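Local coordinates for DYNE8 (Micromonospora chersina, PDB 4AMO), which forms the acyltransferase domain of an iterative polyketide synthase in enediyne (dynemicin) biosynthesis and probably transfers acyl building blocks during chain assembly, at residues L105-A110 against R355-L360; L176-G181 against V334-A339; R222-A227 against G244-V249. All coordinates share one frame; numbering follows the deposited sequence. Where two conformers were deposited one is given.

Interaction 1: residues L105-A110 against R355-L360; sequences LFPGQA and RMLSAL. With ACY (acetic acid), chain B.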
ATOM      1  N   LEU A 105      -1.819   1.668   3.176  1.00 17.33           N
ATOM      2  CA  LEU A 105      -2.413   1.559   1.834  1.00 17.81           C
ATOM      3  C   LEU A 105      -2.714   0.065   1.587  1.00 15.71           C
ATOM      4  O   LEU A 105      -1.820  -0.773   1.721  1.00 18.46           O
ATOM      5  CB  LEU A 105      -1.421   2.047   0.757  1.00 18.30           C
ATOM      6  CG  LEU A 105      -0.908   3.469   0.934  1.00 20.06           C
ATOM      7  CD1 LEU A 105       0.061   3.828  -0.221  1.00 21.03           C
ATOM      8  CD2 LEU A 105      -2.060   4.525   1.001  1.00 20.31           C
ATOM      9  N   PHE A 106      -3.957  -0.280   1.274  1.00 15.98           N
ATOM     10  CA  PHE A 106      -4.276  -1.675   1.021  1.00 15.34           C
ATOM     11  C   PHE A 106      -4.617  -1.870  -0.489  1.00 16.48           C
ATOM     12  O   PHE A 106      -5.480  -1.188  -1.002  1.00 16.50           O
ATOM     13  CB  PHE A 106      -5.486  -2.067   1.878  1.00 17.09           C
ATOM     14  CG  PHE A 106      -5.140  -2.249   3.330  1.00 19.09           C
ATOM     15  CD1 PHE A 106      -4.655  -3.485   3.781  1.00 19.13           C
ATOM     16  CD2 PHE A 106      -5.218  -1.163   4.227  1.00 16.46           C
ATOM     17  CE1 PHE A 106      -4.300  -3.667   5.163  1.00 19.88           C
ATOM     18  CE2 PHE A 106      -4.863  -1.361   5.599  1.00 15.81           C
ATOM     19  CZ  PHE A 106      -4.436  -2.602   6.037  1.00 16.15           C
ATOM     20  N   PRO A 107      -3.889  -2.740  -1.185  1.00 17.50           N
ATOM     21  CA  PRO A 107      -3.987  -2.744  -2.621  1.00 19.33           C
ATOM     22  C   PRO A 107      -5.228  -3.528  -3.074  1.00 22.76           C
ATOM     23  O   PRO A 107      -5.789  -4.323  -2.281  1.00 21.93           O
ATOM     24  CB  PRO A 107      -2.731  -3.487  -3.062  1.00 20.19           C
ATOM     25  CG  PRO A 107      -2.348  -4.358  -1.905  1.00 19.31           C
ATOM     26  CD  PRO A 107      -2.792  -3.573  -0.676  1.00 18.34           C
ATOM     27  N   GLY A 108      -5.625  -3.323  -4.337  1.00 24.86           N
ATOM     28  CA  GLY A 108      -6.749  -4.076  -4.866  1.00 28.19           C
ATOM     29  C   GLY A 108      -6.227  -5.097  -5.828  1.00 31.95           C
ATOM     30  O   GLY A 108      -5.093  -5.518  -5.734  1.00 31.50           O
ATOM     31  N   GLN A 109      -7.033  -5.486  -6.794  1.00 36.33           N
ATOM     32  CA  GLN A 109      -6.517  -6.450  -7.750  1.00 41.16           C
ATOM     33  C   GLN A 109      -5.688  -5.794  -8.822  1.00 42.99           C
ATOM     34  O   GLN A 109      -5.531  -4.597  -8.873  1.00 46.32           O
ATOM     35  CB  GLN A 109      -7.626  -7.234  -8.338  1.00 41.69           C
ATOM     36  CG  GLN A 109      -7.177  -8.326  -9.199  1.00 44.20           C
ATOM     37  CD  GLN A 109      -8.406  -8.936  -9.909  1.00 46.30           C
ATOM     38  OE1 GLN A 109      -8.272  -9.736 -10.826  1.00 51.28           O
ATOM     39  NE2 GLN A 109      -9.594  -8.505  -9.495  1.00 48.31           N
ATOM     40  N   ALA A 110      -5.119  -6.585  -9.686  1.00 45.97           N
ATOM     41  CA  ALA A 110      -4.111  -6.076 -10.554  1.00 46.85           C
ATOM     42  C   ALA A 110      -2.906  -6.228  -9.687  1.00 46.66           C
ATOM     43  O   ALA A 110      -1.820  -6.216 -10.238  1.00 47.40           O
ATOM     44  CB  ALA A 110      -4.359  -4.601 -10.945  1.00 47.06           C
ATOM     45  N   ARG A 355       3.661  -3.664  -5.044  1.00 24.44           N
ATOM     46  CA  ARG A 355       4.006  -2.308  -4.647  1.00 26.25           C
ATOM     47  C   ARG A 355       3.293  -1.309  -5.569  1.00 25.90           C
ATOM     48  O   ARG A 355       3.781  -0.178  -5.875  1.00 22.91           O
ATOM     49  CB  ARG A 355       5.525  -2.093  -4.622  1.00 26.91           C
ATOM     50  CG  ARG A 355       6.207  -2.159  -5.934  1.00 30.60           C
ATOM     51  CD  ARG A 355       7.646  -1.594  -5.796  1.00 37.48           C
ATOM     52  NE  ARG A 355       7.620  -0.218  -5.288  1.00 41.64           N
ATOM     53  CZ  ARG A 355       7.470   0.855  -6.069  1.00 41.89           C
ATOM     54  NH1 ARG A 355       7.364   0.681  -7.396  1.00 34.82           N
ATOM     55  NH2 ARG A 355       7.448   2.090  -5.518  1.00 41.88           N
ATOM     56  N   MET A 356       2.105  -1.724  -6.030  1.00 24.54           N
ATOM     57  CA  MET A 356       1.406  -0.798  -6.955  1.00 24.44           C
ATOM     58  C   MET A 356       0.948   0.492  -6.329  1.00 22.63           C
ATOM     59  O   MET A 356       1.005   1.552  -7.000  1.00 20.41           O
ATOM     60  CB  MET A 356       0.237  -1.467  -7.658  1.00 25.66           C
ATOM     61  CG  MET A 356       0.702  -2.539  -8.553  1.00 33.50           C
ATOM     62  SD  MET A 356      -0.780  -3.526  -8.982  1.00 48.66           S
ATOM     63  CE  MET A 356      -1.660  -2.394 -10.052  1.00 46.18           C
ATOM     64  N   LEU A 357       0.462   0.432  -5.076  1.00 21.77           N
ATOM     65  CA  LEU A 357      -0.108   1.623  -4.459  1.00 22.22           C
ATOM     66  C   LEU A 357       1.040   2.483  -4.012  1.00 21.23           C
ATOM     67  O   LEU A 357       0.903   3.716  -3.939  1.00 19.59           O
ATOM     68  CB  LEU A 357      -0.922   1.256  -3.234  1.00 21.59           C
ATOM     69  CG  LEU A 357      -2.415   1.284  -3.411  1.00 28.19           C
ATOM     70  CD1 LEU A 357      -2.918   0.905  -4.834  1.00 30.85           C
ATOM     71  CD2 LEU A 357      -3.129   0.596  -2.283  1.00 26.95           C
ATOM     72  N   SER A 358       2.173   1.857  -3.684  1.00 20.98           N
ATOM     73  CA  SER A 358       3.368   2.683  -3.364  0.50 21.27           C
ATOM     74  C   SER A 358       3.824   3.461  -4.602  1.00 21.27           C
ATOM     75  O   SER A 358       4.207   4.656  -4.507  1.00 20.72           O
ATOM     76  CB  SER A 358       4.512   1.867  -2.751  0.50 22.19           C
ATOM     77  OG  SER A 358       4.153   1.396  -1.479  0.50 21.27           O
ATOM     78  N   ALA A 359       3.777   2.812  -5.775  1.00 21.34           N
ATOM     79  CA  ALA A 359       4.094   3.522  -7.035  1.00 22.02           C
ATOM     80  C   ALA A 359       3.097   4.698  -7.279  1.00 20.40           C
ATOM     81  O   ALA A 359       3.489   5.804  -7.643  1.00 20.70           O
ATOM     82  CB  ALA A 359       4.140   2.562  -8.210  1.00 22.37           C
ATOM     83  N   LEU A 360       1.817   4.489  -6.995  1.00 20.87           N
ATOM     84  CA  LEU A 360       0.855   5.602  -7.114  1.00 20.90           C
ATOM     85  C   LEU A 360       1.094   6.673  -6.155  1.00 19.73           C
ATOM     86  O   LEU A 360       0.922   7.841  -6.489  1.00 19.90           O
ATOM     87  CB  LEU A 360      -0.599   5.107  -6.907  1.00 20.69           C
ATOM     88  CG  LEU A 360      -1.099   4.026  -7.862  1.00 21.43           C
ATOM     89  CD1 LEU A 360      -2.548   3.638  -7.608  1.00 25.13           C
ATOM     90  CD2 LEU A 360      -0.931   4.549  -9.303  1.00 23.86           C
TER
HETATM   91  C   ACY B1877     -10.860  -5.001  -7.867  1.00 48.85           C
HETATM   92  O   ACY B1877     -11.999  -4.851  -7.347  1.00 45.46           O
HETATM   93  OXT ACY B1877     -10.633  -5.567  -8.968  1.00 52.50           O
HETATM   94  CH3 ACY B1877      -9.626  -4.450  -7.091  1.00 41.37           C
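L105, near the end of strand 102-106, meets the helix through L357. Its CB lies 3.8 Å from L357 CD2, its CD1 reaches L357 CB at 4.1 Å, and the two side chains run obliquely past one another. At F106 the backbone takes over: its carbonyl oxygen has L357 CD2 only 3.2 Å away, while its ring turns to the other side of the sheet, toward helices 147-168 and 181-188. P107 follows with its CA 3.5 Å from the same methyl and its CB a little farther off. One methyl group thus serves three consecutive residues, and L357 reaches them with chi1 and chi2 both away from the staggered values (-104°, 32°).

The side chain of Q109 points away from the helix. Its amide NE2 makes a weak bond of 3.2 Å to OXT of a bound acetate, a molecule also held by R204, and it pairs with T147 as well. A110 then comes back to the helix: its CB is 3.6 Å from M356 CE, and its O stands 3.1 Å from M356 SD. A bend at the last torsion of M356 (chi3 71°) puts the methyl there.

The FPGQ sequence at the end of the first strand of the parallel sheet recalls the loop that lends a backbone amide to the oxyanion hole in related acyltransferases. E350 accepts the amides of L357 and S358 in the first helical turn. Across the contact, by contrast, the chemistry is one of shape and dispersion, implying that the fit of L357 against L105, F106 and P107 helps to position the loop.

Interaction 2: residues L176-G181 against V334-A339; sequences LGHSLG and VRFREA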
ATOM      1  N   LEU A 176      -6.232   3.516   3.899  1.00 19.05           N
ATOM      2  CA  LEU A 176      -6.993   3.650   2.667  1.00 20.66           C
ATOM      3  C   LEU A 176      -6.835   2.296   1.926  1.00 20.45           C
ATOM      4  O   LEU A 176      -5.740   1.760   1.879  1.00 20.49           O
ATOM      5  CB  LEU A 176      -6.275   4.743   1.880  1.00 22.79           C
ATOM      6  CG  LEU A 176      -6.361   5.129   0.446  1.00 26.00           C
ATOM      7  CD1 LEU A 176      -5.632   6.490   0.369  1.00 22.29           C
ATOM      8  CD2 LEU A 176      -5.730   4.052  -0.435  1.00 26.39           C
ATOM      9  N   GLY A 177      -7.905   1.801   1.310  1.00 20.09           N
ATOM     10  CA  GLY A 177      -7.864   0.602   0.482  1.00 18.41           C
ATOM     11  C   GLY A 177      -8.414   0.971  -0.927  1.00 19.02           C
ATOM     12  O   GLY A 177      -9.395   1.645  -1.012  1.00 20.12           O
ATOM     13  N   HIS A 178      -7.719   0.526  -1.936  1.00 19.48           N
ATOM     14  CA  HIS A 178      -7.971   0.908  -3.314  1.00 20.58           C
ATOM     15  C   HIS A 178      -8.996  -0.129  -3.812  1.00 20.47           C
ATOM     16  O   HIS A 178      -8.711  -1.308  -3.900  1.00 20.47           O
ATOM     17  CB  HIS A 178      -6.661   0.793  -4.086  1.00 19.27           C
ATOM     18  CG  HIS A 178      -6.708   1.309  -5.497  1.00 23.38           C
ATOM     19  ND1 HIS A 178      -7.217   0.578  -6.569  1.00 19.89           N
ATOM     20  CD2 HIS A 178      -6.316   2.508  -6.004  1.00 20.88           C
ATOM     21  CE1 HIS A 178      -7.112   1.304  -7.671  1.00 24.00           C
ATOM     22  NE2 HIS A 178      -6.591   2.488  -7.358  1.00 20.18           N
ATOM     23  N   SER A 179     -10.094  -0.026  -4.154  1.00 21.75           N
ATOM     24  CA  SER A 179     -11.060  -1.031  -4.637  0.50 22.18           C
ATOM     25  C   SER A 179     -11.234  -2.224  -3.641  1.00 20.36           C
ATOM     26  O   SER A 179     -11.606  -2.028  -2.504  1.00 20.24           O
ATOM     27  CB  SER A 179     -10.696  -1.456  -6.085  0.50 22.57           C
ATOM     28  OG  SER A 179      -9.807  -2.553  -6.126  0.50 27.23           O
ATOM     29  N   LEU A 180     -10.942  -3.446  -4.080  1.00 18.87           N
ATOM     30  CA  LEU A 180     -10.970  -4.606  -3.148  1.00 18.90           C
ATOM     31  C   LEU A 180     -10.272  -4.267  -1.782  1.00 18.68           C
ATOM     32  O   LEU A 180     -10.665  -4.742  -0.723  1.00 17.09           O
ATOM     33  CB  LEU A 180     -10.221  -5.774  -3.789  1.00 19.56           C
ATOM     34  CG  LEU A 180      -9.903  -7.063  -3.021  1.00 20.22           C
ATOM     35  CD1 LEU A 180     -11.205  -7.786  -2.579  1.00 20.65           C
ATOM     36  CD2 LEU A 180      -8.969  -8.005  -3.868  1.00 21.98           C
ATOM     37  N   GLY A 181      -9.186  -3.493  -1.839  1.00 19.36           N
ATOM     38  CA  GLY A 181      -8.421  -3.175  -0.644  1.00 18.54           C
ATOM     39  C   GLY A 181      -9.202  -2.494   0.438  1.00 19.99           C
ATOM     40  O   GLY A 181      -8.793  -2.519   1.603  1.00 19.93           O
ATOM     41  N   VAL A 334     -13.164   4.542  -8.505  1.00 15.91           N
ATOM     42  CA  VAL A 334     -12.246   4.447  -7.369  1.00 16.37           C
ATOM     43  C   VAL A 334     -11.614   5.816  -7.176  1.00 16.53           C
ATOM     44  O   VAL A 334     -10.886   6.315  -8.051  1.00 16.01           O
ATOM     45  CB  VAL A 334     -11.115   3.416  -7.576  1.00 18.30           C
ATOM     46  CG1 VAL A 334     -10.209   3.313  -6.313  1.00 12.58           C
ATOM     47  CG2 VAL A 334     -11.684   2.061  -7.939  1.00 18.74           C
ATOM     48  N   ARG A 335     -11.904   6.435  -6.025  1.00 15.73           N
ATOM     49  CA  ARG A 335     -11.464   7.804  -5.732  1.00 15.98           C
ATOM     50  C   ARG A 335     -10.154   7.772  -4.966  1.00 16.06           C
ATOM     51  O   ARG A 335     -10.075   8.209  -3.804  1.00 15.96           O
ATOM     52  CB  ARG A 335     -12.519   8.497  -4.872  1.00 15.39           C
ATOM     53  CG  ARG A 335     -13.884   8.551  -5.590  1.00 22.74           C
ATOM     54  CD  ARG A 335     -14.852   9.506  -4.871  1.00 30.92           C
ATOM     55  NE  ARG A 335     -16.054   9.530  -5.651  1.00 38.02           N
ATOM     56  CZ  ARG A 335     -16.252  10.371  -6.643  1.00 45.49           C
ATOM     57  NH1 ARG A 335     -15.321  11.279  -6.943  1.00 45.45           N
ATOM     58  NH2 ARG A 335     -17.375  10.294  -7.351  1.00 47.44           N
ATOM     59  N   PHE A 336      -9.137   7.234  -5.594  1.00 15.53           N
ATOM     60  CA  PHE A 336      -7.899   7.045  -4.880  1.00 16.81           C
ATOM     61  C   PHE A 336      -7.237   8.409  -4.712  1.00 17.92           C
ATOM     62  O   PHE A 336      -6.694   8.678  -3.643  1.00 19.37           O
ATOM     63  CB  PHE A 336      -6.957   6.089  -5.664  1.00 16.13           C
ATOM     64  CG  PHE A 336      -5.568   6.004  -5.044  1.00 17.07           C
ATOM     65  CD1 PHE A 336      -5.348   5.168  -3.965  1.00 15.61           C
ATOM     66  CD2 PHE A 336      -4.499   6.774  -5.550  1.00 18.07           C
ATOM     67  CE1 PHE A 336      -4.098   5.039  -3.356  1.00 19.87           C
ATOM     68  CE2 PHE A 336      -3.241   6.665  -4.977  1.00 15.80           C
ATOM     69  CZ  PHE A 336      -3.036   5.812  -3.863  1.00 17.90           C
ATOM     70  N   ARG A 337      -7.206   9.230  -5.768  1.00 18.75           N
ATOM     71  CA  ARG A 337      -6.559  10.583  -5.668  1.00 20.20           C
ATOM     72  C   ARG A 337      -7.112  11.363  -4.439  1.00 19.95           C
ATOM     73  O   ARG A 337      -6.339  11.894  -3.632  1.00 18.47           O
ATOM     74  CB  ARG A 337      -6.785  11.394  -6.959  1.00 18.65           C
ATOM     75  CG  ARG A 337      -6.286  12.832  -6.983  1.00 24.28           C
ATOM     76  CD  ARG A 337      -6.660  13.474  -8.364  1.00 28.29           C
ATOM     77  NE  ARG A 337      -8.135  13.502  -8.538  1.00 32.51           N
ATOM     78  CZ  ARG A 337      -8.935  14.351  -7.908  1.00 35.20           C
ATOM     79  NH1 ARG A 337      -8.411  15.265  -7.082  1.00 36.80           N
ATOM     80  NH2 ARG A 337     -10.245  14.313  -8.093  1.00 33.34           N
ATOM     81  N   GLU A 338      -8.437  11.436  -4.291  1.00 19.43           N
ATOM     82  CA  GLU A 338      -9.063  12.161  -3.175  1.00 20.69           C
ATOM     83  C   GLU A 338      -8.791  11.535  -1.816  1.00 20.52           C
ATOM     84  O   GLU A 338      -8.492  12.241  -0.852  1.00 20.86           O
ATOM     85  CB  GLU A 338     -10.596  12.261  -3.354  1.00 21.57           C
ATOM     86  CG  GLU A 338     -11.005  13.181  -4.507  1.00 24.73           C
ATOM     87  CD  GLU A 338     -12.473  12.820  -4.878  1.00 34.32           C
ATOM     88  OE1 GLU A 338     -13.364  13.341  -4.168  1.00 38.53           O
ATOM     89  OE2 GLU A 338     -12.741  11.962  -5.787  1.00 30.97           O
ATOM     90  N   ALA A 339      -8.927  10.221  -1.722  1.00 19.28           N
ATOM     91  CA  ALA A 339      -8.670   9.491  -0.464  1.00 17.85           C
ATOM     92  C   ALA A 339      -7.220   9.689   0.017  1.00 18.08           C
ATOM     93  O   ALA A 339      -6.974   9.877   1.229  1.00 18.80           O
ATOM     94  CB  ALA A 339      -8.932   8.010  -0.653  1.00 16.89           C
TER
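H178 and F336 reach one another because each holds its CG anti to the backbone nitrogen (chi1 -173° for H178), so that the two side chains, an imidazole from just after strand 174-177 and a phenyl ring from the start of helix 336-342, cross at about a right angle while their ring planes stand oblique (53°). CD2 of H178 comes within 3.5 Å of F336 CD1, which sits at the rim of the imidazole close to its plane. A face of the same imidazole is taken by V334, whose CG1 stands 3.8 Å from the centroid of the H178 ring, almost on the normal, in a CH-pi contact. Having a methyl over its face and a phenyl carbon at its rim probably limits the rotation of the ring, and the hydrogen bond between its NE2 and N243 OD1 holds that edge of it.

This strand, turn and helix carry the GHSLG sequence of a probable nucleophile elbow. S179 sits at its sharp point with a positive phi (54°), the strained backbone expected there, and its side chain touches H281, consistent with the serine-histidine pairing of related acyltransferases. H178 O receives G181 N at 3.0 Å across the turn and, in one of two serine conformers, S179 OG from the opposite face of the carbonyl plane. S179 CB leans on V334 CG2, 4.1 Å away, giving the turn an apolar neighbour from the second segment.

On the strand before the elbow, L176 divides its two methyls between the helix's residues. CD2 presses on F336 CE1 at 3.5 Å, approaching the ring obliquely, and CD1 lies 3.8 Å from A339 CB, one turn farther along.

Interaction 3: residues R222-A227 against G244-V249; sequences RADLAA and GERHVV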
ATOM      1  N   ARG A 222      -2.927   8.698 -19.505  1.00 19.16           N
ATOM      2  CA  ARG A 222      -1.898   9.510 -18.819  1.00 21.74           C
ATOM      3  C   ARG A 222      -2.339  10.952 -18.900  1.00 21.32           C
ATOM      4  O   ARG A 222      -1.949  11.706 -19.810  1.00 21.33           O
ATOM      5  CB  ARG A 222      -0.496   9.252 -19.451  1.00 22.09           C
ATOM      6  CG  ARG A 222       0.632  10.097 -18.739  1.00 28.50           C
ATOM      7  CD  ARG A 222       1.970   9.324 -18.735  1.00 37.18           C
ATOM      8  NE  ARG A 222       1.938   8.076 -17.968  1.00 40.82           N
ATOM      9  CZ  ARG A 222       2.884   7.138 -18.039  1.00 43.73           C
ATOM     10  NH1 ARG A 222       3.938   7.302 -18.836  1.00 44.23           N
ATOM     11  NH2 ARG A 222       2.782   6.035 -17.316  1.00 46.11           N
ATOM     12  N   ALA A 223      -3.248  11.320 -17.995  1.00 20.26           N
ATOM     13  CA  ALA A 223      -3.932  12.616 -18.030  1.00 21.19           C
ATOM     14  C   ALA A 223      -4.734  12.738 -16.742  1.00 20.84           C
ATOM     15  O   ALA A 223      -4.935  11.716 -16.036  1.00 20.49           O
ATOM     16  CB  ALA A 223      -4.863  12.701 -19.188  1.00 21.79           C
ATOM     17  N   ASP A 224      -5.189  13.954 -16.443  1.00 19.75           N
ATOM     18  CA  ASP A 224      -5.943  14.191 -15.187  1.00 21.54           C
ATOM     19  C   ASP A 224      -7.429  13.903 -15.375  1.00 20.51           C
ATOM     20  O   ASP A 224      -7.845  13.564 -16.475  1.00 19.92           O
ATOM     21  CB  ASP A 224      -5.708  15.591 -14.558  1.00 21.04           C
ATOM     22  CG  ASP A 224      -6.159  16.761 -15.412  1.00 27.75           C
ATOM     23  OD1 ASP A 224      -7.031  16.684 -16.341  1.00 29.07           O
ATOM     24  OD2 ASP A 224      -5.653  17.877 -15.084  1.00 34.70           O
ATOM     25  N   LEU A 225      -8.204  14.087 -14.323  1.00 19.47           N
ATOM     26  CA  LEU A 225      -9.638  13.750 -14.360  1.00 18.26           C
ATOM     27  C   LEU A 225     -10.442  14.561 -15.419  1.00 18.75           C
ATOM     28  O   LEU A 225     -11.250  14.016 -16.170  1.00 18.15           O
ATOM     29  CB  LEU A 225     -10.169  13.849 -12.930  1.00 17.96           C
ATOM     30  CG  LEU A 225     -11.645  13.619 -12.743  1.00 22.45           C
ATOM     31  CD1 LEU A 225     -11.969  12.158 -13.014  1.00 20.17           C
ATOM     32  CD2 LEU A 225     -12.058  13.958 -11.269  1.00 23.20           C
ATOM     33  N   ALA A 226     -10.193  15.851 -15.497  1.00 19.59           N
ATOM     34  CA  ALA A 226     -10.919  16.697 -16.424  1.00 20.31           C
ATOM     35  C   ALA A 226     -10.579  16.279 -17.854  1.00 20.86           C
ATOM     36  O   ALA A 226     -11.474  16.244 -18.710  1.00 22.42           O
ATOM     37  CB  ALA A 226     -10.572  18.211 -16.185  1.00 20.63           C
ATOM     38  N   ALA A 227      -9.302  15.951 -18.131  1.00 20.12           N
ATOM     39  CA  ALA A 227      -8.923  15.539 -19.497  1.00 19.78           C
ATOM     40  C   ALA A 227      -9.596  14.199 -19.841  1.00 19.07           C
ATOM     41  O   ALA A 227     -10.054  14.026 -20.951  1.00 19.78           O
ATOM     42  CB  ALA A 227      -7.381  15.451 -19.708  1.00 20.35           C
ATOM     43  N   GLY A 244      -4.638   9.726 -10.029  1.00 24.04           N
ATOM     44  CA  GLY A 244      -3.827  10.908  -9.798  1.00 24.82           C
ATOM     45  C   GLY A 244      -3.906  11.865 -10.937  1.00 23.16           C
ATOM     46  O   GLY A 244      -4.636  11.625 -11.884  1.00 21.42           O
ATOM     47  N   GLU A 245      -3.088  12.937 -10.859  1.00 24.63           N
ATOM     48  CA  GLU A 245      -3.073  13.985 -11.892  1.00 25.60           C
ATOM     49  C   GLU A 245      -2.562  13.476 -13.219  1.00 24.02           C
ATOM     50  O   GLU A 245      -2.777  14.116 -14.243  1.00 25.78           O
ATOM     51  CB  GLU A 245      -2.248  15.232 -11.478  1.00 27.81           C
ATOM     52  CG  GLU A 245      -2.712  15.947 -10.140  1.00 35.93           C
ATOM     53  CD  GLU A 245      -4.185  16.436 -10.113  1.00 45.39           C
ATOM     54  OE1 GLU A 245      -4.741  16.813 -11.178  1.00 48.54           O
ATOM     55  OE2 GLU A 245      -4.778  16.472  -8.996  1.00 47.32           O
ATOM     56  N   ARG A 246      -1.884  12.330 -13.257  1.00 23.02           N
ATOM     57  CA  ARG A 246      -1.547  11.849 -14.604  0.50 22.51           C
ATOM     58  C   ARG A 246      -1.800  10.375 -14.760  1.00 21.83           C
ATOM     59  O   ARG A 246      -1.131   9.707 -15.509  1.00 22.40           O
ATOM     60  CB  ARG A 246      -0.107  12.219 -15.064  0.50 23.58           C
ATOM     61  CG  ARG A 246       0.266  13.686 -14.908  0.50 23.42           C
ATOM     62  CD  ARG A 246      -0.022  14.517 -16.180  0.50 31.78           C
ATOM     63  NE  ARG A 246      -1.341  15.155 -16.269  0.50 34.49           N
ATOM     64  CZ  ARG A 246      -1.609  16.408 -15.906  0.50 38.93           C
ATOM     65  NH1 ARG A 246      -0.668  17.193 -15.378  0.50 40.31           N
ATOM     66  NH2 ARG A 246      -2.834  16.874 -16.042  0.50 38.89           N
ATOM     67  N   HIS A 247      -2.875   9.882 -14.089  1.00 20.74           N
ATOM     68  CA  HIS A 247      -3.305   8.493 -14.311  1.00 18.05           C
ATOM     69  C   HIS A 247      -4.782   8.388 -13.991  1.00 17.21           C
ATOM     70  O   HIS A 247      -5.191   8.436 -12.815  1.00 16.92           O
ATOM     71  CB  HIS A 247      -2.512   7.620 -13.342  1.00 18.47           C
ATOM     72  CG  HIS A 247      -2.661   6.153 -13.539  1.00 21.91           C
ATOM     73  ND1 HIS A 247      -1.826   5.268 -12.895  1.00 23.92           N
ATOM     74  CD2 HIS A 247      -3.560   5.403 -14.226  1.00 22.95           C
ATOM     75  CE1 HIS A 247      -2.187   4.031 -13.195  1.00 26.23           C
ATOM     76  NE2 HIS A 247      -3.209   4.085 -14.033  1.00 23.03           N
ATOM     77  N   VAL A 248      -5.592   8.227 -15.021  1.00 16.64           N
ATOM     78  CA  VAL A 248      -7.032   8.034 -14.784  1.00 15.11           C
ATOM     79  C   VAL A 248      -7.407   6.894 -15.725  1.00 15.35           C
ATOM     80  O   VAL A 248      -7.018   6.915 -16.901  1.00 19.61           O
ATOM     81  CB  VAL A 248      -7.865   9.303 -15.185  1.00 12.88           C
ATOM     82  CG1 VAL A 248      -9.385   9.001 -15.111  1.00 15.32           C
ATOM     83  CG2 VAL A 248      -7.563  10.534 -14.220  1.00 14.06           C
ATOM     84  N   VAL A 249      -8.179   5.929 -15.241  1.00 14.67           N
ATOM     85  CA  VAL A 249      -8.563   4.783 -16.072  1.00 14.38           C
ATOM     86  C   VAL A 249     -10.044   4.894 -16.404  1.00 15.03           C
ATOM     87  O   VAL A 249     -10.813   5.220 -15.503  1.00 15.26           O
ATOM     88  CB  VAL A 249      -8.307   3.475 -15.287  1.00 14.04           C
ATOM     89  CG1 VAL A 249      -8.698   2.163 -16.083  1.00 14.82           C
ATOM     90  CG2 VAL A 249      -6.776   3.400 -14.805  1.00 18.25           C
TER
HETATM   91  O   HOH W   1      -0.442   7.170 -16.312  1.00 31.14           O
HETATM   92  O   HOH W   2      -4.114  16.000 -18.151  1.00 24.64           O
HETATM   93  O   HOH W   3      -6.960  12.942 -11.562  1.00 23.81           O
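D224 and R246 meet where the start of helix 225-232 adjoins the two-residue turn of the hairpin formed by strands 238-244 and 247-253, in the small subdomain whose strand order and connections are ferredoxin-like. D224 is the N-cap of the helix. With CG placed between its backbone nitrogen and carbonyl carbon (chi1 63°), the carboxylate turns back over the first turn, and OD1 accepts the amide of A227 at 3.0 Å, nearly along its own C-O bond.

The other oxygen is left for the hairpin. OD2 forms a salt bridge of 3.1 Å with R246 NH2, in one of two deposited conformers of the arginine. Instead of extending, the R246 chain folds at its second and third torsions (-92° and 91°), so that its end curls round beside D224 and the two side chains point the same way. The guanidinium meets OD2 at its edge, although the two flat groups are markedly inclined. A water takes up both R246 NH2 and the D224 amide, adding a second link between the same residues.

E245 also bends, at chi2, and brings OE1 to 3.7 Å from D224 CB. Its carboxylate is almost perpendicular to that of D224; R246 probably tempers the closeness of D224 OD2 to E245 OE1, while R337 packs its CD on E245 and pairs its guanidinium with D242. On the other flank, R222 bends so that its NE reaches R246 O through a water lying in the guanidinium plane. Next in the hairpin, V248 points at the first segment, its CG2 3.4 Å from A223 O and 3.6 Å from L225 N, an amide that weakly donates to a water which in turn donates to G244 O at 2.7 Å.

In the fold
Past the N-terminal sheet and helices, the chain enters the parallel sheet at strand 102-106, where interaction 1 begins. Interaction 2 opens next, on the neighbouring strand 174-177; F106 and the L176-H178 backbone probably pair directly. The chain then passes into the mixed sheet, where interaction 3 opens at 222-227 and closes a short loop at 244-249. Strand 334-335, at the edge of that mixed sheet, and helix 336-342 close interaction 2, and helix 356-363 finally closes interaction 1. The three loops are nested without crossing. R337 packs on E245 and L225, and L360 on F336 and H247, tying the small subdomain to the parallel sheet.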